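Local coordinates for ancylostoma secreted protein 1 (Necator americanus, PDB 3NT8), which is a secreted two-CAP-domain hookworm protein associated with the transition to parasitism by infective larvae, at residues A[42-47]-A[70-75]; A[100-105]-A[145-150]. All blocks are in the same frame, centred on the assembly; numbering follows the deposited sequence.

How the contacts relate
Both contacts lie in the N-terminal CAP domain of this two-domain chain, and they follow one another in sequence, contact 1 closing before contact 2 opens. Their centres are about 16 Å apart, and their nearest atoms about 5 Å, so they do not touch. Each reaches the same four-stranded mixed sheet, at opposite borders: contact 1 at the residues leading into strand 73-74, contact 2 through strand 100-107. Contact 1 brings helix 34-52 against the chain leading into strand 73-74. Contact 2 sets helix 147-153 beside strand 100-107. Tyr177, on strand 170-177, hydrogen-bonds to His44 of contact 1 and weakly to Asn102 of contact 2. Together they tie two helices to the sheet of one domain.

Contact 1: A[42-47]-A[70-75]; sequences DFHNNA and YKLSWD
Asn45, on helix 34-52, grips the backbone of Leu72 just before strand 73-74. The CB of Asn45 is directed toward segment 70-75, with CG anti to its own carbonyl carbon (chi1 -70°). From CB the chain leads to CG, which lies 3.7 Å from CG of Lys71. The amide then splits its two atoms between the two polar groups of one residue. OD1 accepts the N-H of Leu72, with OD1 to N at 2.9 Å and an N-H...O angle of 154°. The donor is tilted 16° from the carbonyl plane. ND2 points to the carbonyl of Leu72, but this bond is weak, with ND2 to O at 3.4 Å.

Lys71 crosses the Asn45 side chain at about a right angle. Its CG stands 3.5 Å from Asn45 OD1, and its extended chain carries CE past ND2 at 4.0 Å. The Lys71 side chain ends in a salt bridge from NZ to Glu210, beyond the two segments.

The CB of Leu72 is directed toward the helix. Its CD1 lies 3.8 Å from CB of His44 and meets the imidazole obliquely. Both nitrogens of that ring have partners: ND1 the carbonyl of Phe40, one turn back in the same helix, and NE2 the hydroxyl of Tyr177. These two bonds should limit rotation of the ring beside Leu72. Leu160 of strand 159-167 also packs on His44.

Asn45 thus pairs with the N-H and C=O of one residue, Leu72, much as a residue of a neighbouring strand would, though the second bond is weak. Because Asn45 and Leu72 are buried, the two bonds supply partners for polar groups where water would be scarce. The stronger one fixes the amide flip, with OD1 toward the N-H and ND2 toward the carbonyl.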
loop_
_atom_site.group_PDB
_atom_site.type_symbol
_atom_site.label_atom_id
_atom_site.label_comp_id
_atom_site.label_asym_id
_atom_site.label_seq_id
_atom_site.Cartn_x
_atom_site.Cartn_y
_atom_site.Cartn_z
ATOM N N ASP A 42 -7.073 13.448 18.670
ATOM C CA ASP A 42 -5.980 14.378 18.941
ATOM C C ASP A 42 -4.661 13.650 19.204
ATOM O O ASP A 42 -3.572 14.074 18.736
ATOM C CB ASP A 42 -6.334 15.244 20.175
ATOM C CG ASP A 42 -7.385 16.288 19.875
ATOM O OD1 ASP A 42 -7.738 16.486 18.677
ATOM O OD2 ASP A 42 -7.832 16.941 20.846
ATOM N N PHE A 43 -4.732 12.563 19.969
ATOM C CA PHE A 43 -3.498 11.840 20.300
ATOM C C PHE A 43 -2.850 11.343 18.970
ATOM O O PHE A 43 -1.618 11.396 18.781
ATOM C CB PHE A 43 -3.775 10.697 21.294
ATOM C CG PHE A 43 -2.516 10.071 21.874
ATOM C CD1 PHE A 43 -2.158 10.306 23.221
ATOM C CD2 PHE A 43 -1.699 9.243 21.102
ATOM C CE1 PHE A 43 -1.008 9.749 23.743
ATOM C CE2 PHE A 43 -0.536 8.684 21.642
ATOM C CZ PHE A 43 -0.211 8.918 22.973
ATOM N N HIS A 44 -3.668 10.886 18.043
ATOM C CA HIS A 44 -3.092 10.343 16.828
ATOM C C HIS A 44 -2.469 11.467 15.995
ATOM O O HIS A 44 -1.370 11.303 15.504
ATOM C CB HIS A 44 -4.096 9.570 15.980
ATOM C CG HIS A 44 -4.352 8.151 16.423
ATOM N ND1 HIS A 44 -5.231 7.821 17.437
ATOM C CD2 HIS A 44 -3.904 6.964 15.927
ATOM C CE1 HIS A 44 -5.272 6.502 17.573
ATOM N NE2 HIS A 44 -4.485 5.960 16.662
ATOM N N ASN A 45 -3.200 12.582 15.808
ATOM C CA ASN A 45 -2.707 13.691 14.973
ATOM C C ASN A 45 -1.556 14.485 15.552
ATOM O O ASN A 45 -0.741 15.022 14.809
ATOM C CB ASN A 45 -3.836 14.643 14.648
ATOM C CG ASN A 45 -4.801 14.032 13.724
ATOM O OD1 ASN A 45 -4.402 13.288 12.824
ATOM N ND2 ASN A 45 -6.092 14.308 13.932
ATOM N N ASN A 46 -1.523 14.606 16.866
ATOM C CA ASN A 46 -0.409 15.262 17.511
ATOM C C ASN A 46 0.869 14.447 17.347
ATOM O O ASN A 46 1.950 15.029 17.160
ATOM C CB ASN A 46 -0.681 15.514 19.013
ATOM C CG ASN A 46 -1.797 16.521 19.210
ATOM O OD1 ASN A 46 -1.955 17.398 18.379
ATOM N ND2 ASN A 46 -2.570 16.395 20.280
ATOM N N ALA A 47 0.753 13.131 17.498
ATOM C CA ALA A 47 1.876 12.231 17.351
ATOM C C ALA A 47 2.285 12.121 15.888
ATOM O O ALA A 47 3.490 12.081 15.585
ATOM C CB ALA A 47 1.573 10.788 17.951
ATOM N N TYR A 70 -0.538 12.360 6.381
ATOM C CA TYR A 70 -1.961 12.776 6.466
ATOM C C TYR A 70 -2.557 12.856 7.892
ATOM O O TYR A 70 -2.274 12.026 8.787
ATOM C CB TYR A 70 -2.869 11.953 5.515
ATOM C CG TYR A 70 -2.758 12.393 4.077
ATOM C CD1 TYR A 70 -3.788 13.138 3.485
ATOM C CD2 TYR A 70 -1.585 12.197 3.357
ATOM C CE1 TYR A 70 -3.688 13.616 2.227
ATOM C CE2 TYR A 70 -1.476 12.652 2.044
ATOM C CZ TYR A 70 -2.510 13.338 1.488
ATOM O OH TYR A 70 -2.346 13.780 0.185
ATOM N N LYS A 71 -3.336 13.901 8.083
ATOM C CA LYS A 71 -4.109 14.111 9.302
ATOM C C LYS A 71 -5.253 13.140 9.190
ATOM O O LYS A 71 -5.830 13.018 8.117
ATOM C CB LYS A 71 -4.657 15.519 9.323
ATOM C CG LYS A 71 -5.335 15.902 10.614
ATOM C CD LYS A 71 -5.722 17.394 10.610
ATOM C CE LYS A 71 -6.340 17.770 12.031
ATOM N NZ LYS A 71 -6.993 19.111 12.066
ATOM N N LEU A 72 -5.565 12.457 10.276
ATOM C CA LEU A 72 -6.748 11.596 10.352
ATOM C C LEU A 72 -8.011 12.386 10.582
ATOM O O LEU A 72 -8.007 13.374 11.320
ATOM C CB LEU A 72 -6.552 10.535 11.496
ATOM C CG LEU A 72 -5.267 9.670 11.403
ATOM C CD1 LEU A 72 -5.104 8.550 12.496
ATOM C CD2 LEU A 72 -5.240 9.009 10.036
ATOM N N SER A 73 -9.097 11.961 9.951
ATOM C CA SER A 73 -10.443 12.425 10.283
ATOM C C SER A 73 -11.195 11.303 10.930
ATOM O O SER A 73 -10.983 10.114 10.609
ATOM C CB SER A 73 -11.176 12.799 9.012
ATOM O OG SER A 73 -10.423 13.799 8.378
ATOM N N TRP A 74 -12.067 11.646 11.860
ATOM C CA TRP A 74 -12.959 10.620 12.455
ATOM C C TRP A 74 -13.997 9.994 11.506
ATOM O O TRP A 74 -14.588 10.679 10.678
ATOM C CB TRP A 74 -13.654 11.217 13.692
ATOM C CG TRP A 74 -14.270 10.205 14.580
ATOM C CD1 TRP A 74 -15.583 9.773 14.558
ATOM C CD2 TRP A 74 -13.629 9.501 15.640
ATOM N NE1 TRP A 74 -15.774 8.844 15.528
ATOM C CE2 TRP A 74 -14.602 8.674 16.228
ATOM C CE3 TRP A 74 -12.309 9.502 16.163
ATOM C CZ2 TRP A 74 -14.318 7.823 17.296
ATOM C CZ3 TRP A 74 -12.010 8.651 17.229
ATOM C CH2 TRP A 74 -13.024 7.835 17.793
ATOM N N ASP A 75 -14.273 8.697 11.638
ATOM C CA ASP A 75 -15.298 8.133 10.784
ATOM C C ASP A 75 -16.382 7.429 11.604
ATOM O O ASP A 75 -16.077 6.487 12.335
ATOM C CB ASP A 75 -14.658 7.234 9.714
ATOM C CG ASP A 75 -15.672 6.697 8.716
ATOM O OD1 ASP A 75 -15.749 7.226 7.601
ATOM O OD2 ASP A 75 -16.393 5.736 9.047
#

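Contact 2: A[100-105]-A[145-150]; sequences AQNTMS and GLFAFS
Asn102 and Ala148 make the close part of this contact, where strand 100-107 meets the first turn of helix 147-153. Asn102 ND2 donates to Ala148 O at 3.0 Å, with an N-H...O angle of 159°. The donor lies in the carbonyl plane, on a lone pair, and the acceptor stays near the plane of the Asn102 amide. The other amide atom, OD1, sits 3.4 Å from Ala148 CA and 3.8 Å from its CB. OD1 accepts from ND2 of Asn151, one turn along the helix, so this helix holds both ends of the buried amide. Trp126 of helix 119-127 packs on both Asn102 and Ala148.

The side formed by Phe147 and Gln101 is looser, with no hydrogen bond between the segments. Phe147 extends with CG anti to its backbone N (chi1 179°), and the side-chain end comes near the strand. The ring edge approaches the carbonyl of Gln101, CE2 to O at 3.5 Å. Tyr182 meets this ring with planes at about 30°. Gln101 CB points away from the helix, and OE1 accepts a hydrogen bond from Ala94 N.

Helix 147-153 packed on edge strand 100-107 is part of the alpha-beta-alpha sandwich of the CAP fold.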
loop_
_atom_site.group_PDB
_atom_site.type_symbol
_atom_site.label_atom_id
_atom_site.label_comp_id
_atom_site.label_asym_id
_atom_site.label_seq_id
_atom_site.Cartn_x
_atom_site.Cartn_y
_atom_site.Cartn_z
ATOM N N ALA A 100 -7.222 -1.891 9.232
ATOM C CA ALA A 100 -6.296 -2.497 10.174
ATOM C C ALA A 100 -6.797 -2.198 11.618
ATOM O O ALA A 100 -7.518 -1.255 11.845
ATOM C CB ALA A 100 -4.913 -1.940 9.937
ATOM N N GLN A 101 -6.413 -3.020 12.572
ATOM C CA GLN A 101 -6.910 -2.886 13.908
ATOM C C GLN A 101 -5.819 -2.937 14.978
ATOM O O GLN A 101 -4.932 -3.746 14.922
ATOM C CB GLN A 101 -7.960 -3.982 14.199
ATOM C CG GLN A 101 -8.531 -3.941 15.606
ATOM C CD GLN A 101 -9.638 -4.963 15.806
ATOM O OE1 GLN A 101 -9.823 -5.885 14.998
ATOM N NE2 GLN A 101 -10.334 -4.834 16.884
ATOM N N ASN A 102 -5.959 -2.052 15.958
ATOM C CA ASN A 102 -5.165 -2.006 17.150
ATOM C C ASN A 102 -6.065 -2.324 18.347
ATOM O O ASN A 102 -7.190 -1.828 18.429
ATOM C CB ASN A 102 -4.598 -0.601 17.317
ATOM C CG ASN A 102 -3.207 -0.435 16.724
ATOM O OD1 ASN A 102 -2.602 -1.380 16.267
ATOM N ND2 ASN A 102 -2.713 0.801 16.716
ATOM N N THR A 103 -5.561 -3.124 19.280
ATOM C CA THR A 103 -6.379 -3.636 20.373
ATOM C C THR A 103 -5.581 -3.787 21.691
ATOM O O THR A 103 -4.335 -4.062 21.697
ATOM C CB THR A 103 -7.085 -5.003 19.986
ATOM O OG1 THR A 103 -8.022 -5.327 21.009
ATOM C CG2 THR A 103 -6.072 -6.140 19.882
ATOM N N MET A 104 -6.301 -3.565 22.794
ATOM C CA MET A 104 -5.697 -3.593 24.126
ATOM C C MET A 104 -6.746 -4.043 25.118
ATOM O O MET A 104 -7.893 -3.601 25.075
ATOM C CB MET A 104 -5.186 -2.219 24.547
ATOM C CG MET A 104 -4.578 -2.164 25.867
ATOM S SD MET A 104 -3.060 -3.053 25.835
ATOM C CE MET A 104 -2.559 -2.615 27.516
ATOM N N SER A 105 -6.317 -4.892 26.035
ATOM C CA SER A 105 -7.216 -5.404 27.052
ATOM C C SER A 105 -6.704 -5.058 28.452
ATOM O O SER A 105 -5.526 -5.251 28.761
ATOM C CB SER A 105 -7.425 -6.912 26.867
ATOM O OG SER A 105 -8.306 -7.413 27.875
ATOM N N GLY A 145 8.041 -5.753 16.965
ATOM C CA GLY A 145 7.261 -4.938 17.957
ATOM C C GLY A 145 6.783 -3.551 17.499
ATOM O O GLY A 145 6.496 -2.660 18.312
ATOM N N LEU A 146 6.702 -3.334 16.184
ATOM C CA LEU A 146 6.179 -2.060 15.623
ATOM C C LEU A 146 4.724 -2.176 15.149
ATOM O O LEU A 146 4.146 -1.240 14.547
ATOM C CB LEU A 146 7.101 -1.592 14.461
ATOM C CG LEU A 146 8.543 -1.205 14.869
ATOM C CD1 LEU A 146 9.472 -1.136 13.661
ATOM C CD2 LEU A 146 8.684 0.027 15.686
ATOM N N PHE A 147 4.103 -3.327 15.364
ATOM C CA PHE A 147 2.764 -3.521 14.819
ATOM C C PHE A 147 1.814 -2.386 15.147
ATOM O O PHE A 147 1.139 -1.833 14.264
ATOM C CB PHE A 147 2.147 -4.794 15.336
ATOM C CG PHE A 147 0.751 -5.031 14.809
ATOM C CD1 PHE A 147 0.544 -5.501 13.507
ATOM C CD2 PHE A 147 -0.352 -4.749 15.598
ATOM C CE1 PHE A 147 -0.747 -5.702 13.002
ATOM C CE2 PHE A 147 -1.660 -4.959 15.092
ATOM C CZ PHE A 147 -1.837 -5.407 13.799
ATOM N N ALA A 148 1.701 -2.083 16.426
ATOM C CA ALA A 148 0.742 -1.143 16.897
ATOM C C ALA A 148 1.130 0.304 16.519
ATOM O O ALA A 148 0.269 1.074 16.184
ATOM C CB ALA A 148 0.554 -1.333 18.448
ATOM N N PHE A 149 2.426 0.619 16.521
ATOM C CA PHE A 149 2.948 1.908 16.099
ATOM C C PHE A 149 2.734 2.172 14.621
ATOM O O PHE A 149 2.380 3.290 14.289
ATOM C CB PHE A 149 4.442 2.038 16.484
ATOM C CG PHE A 149 5.167 3.238 15.849
ATOM C CD1 PHE A 149 5.071 4.501 16.422
ATOM C CD2 PHE A 149 5.954 3.087 14.692
ATOM C CE1 PHE A 149 5.734 5.620 15.861
ATOM C CE2 PHE A 149 6.650 4.198 14.107
ATOM C CZ PHE A 149 6.532 5.467 14.684
ATOM N N SER A 150 2.890 1.156 13.769
ATOM C CA SER A 150 2.711 1.237 12.314
ATOM C C SER A 150 1.328 1.680 11.852
ATOM O O SER A 150 1.237 2.541 10.966
ATOM C CB SER A 150 3.151 -0.063 11.618
ATOM O OG SER A 150 2.205 -1.119 11.718
#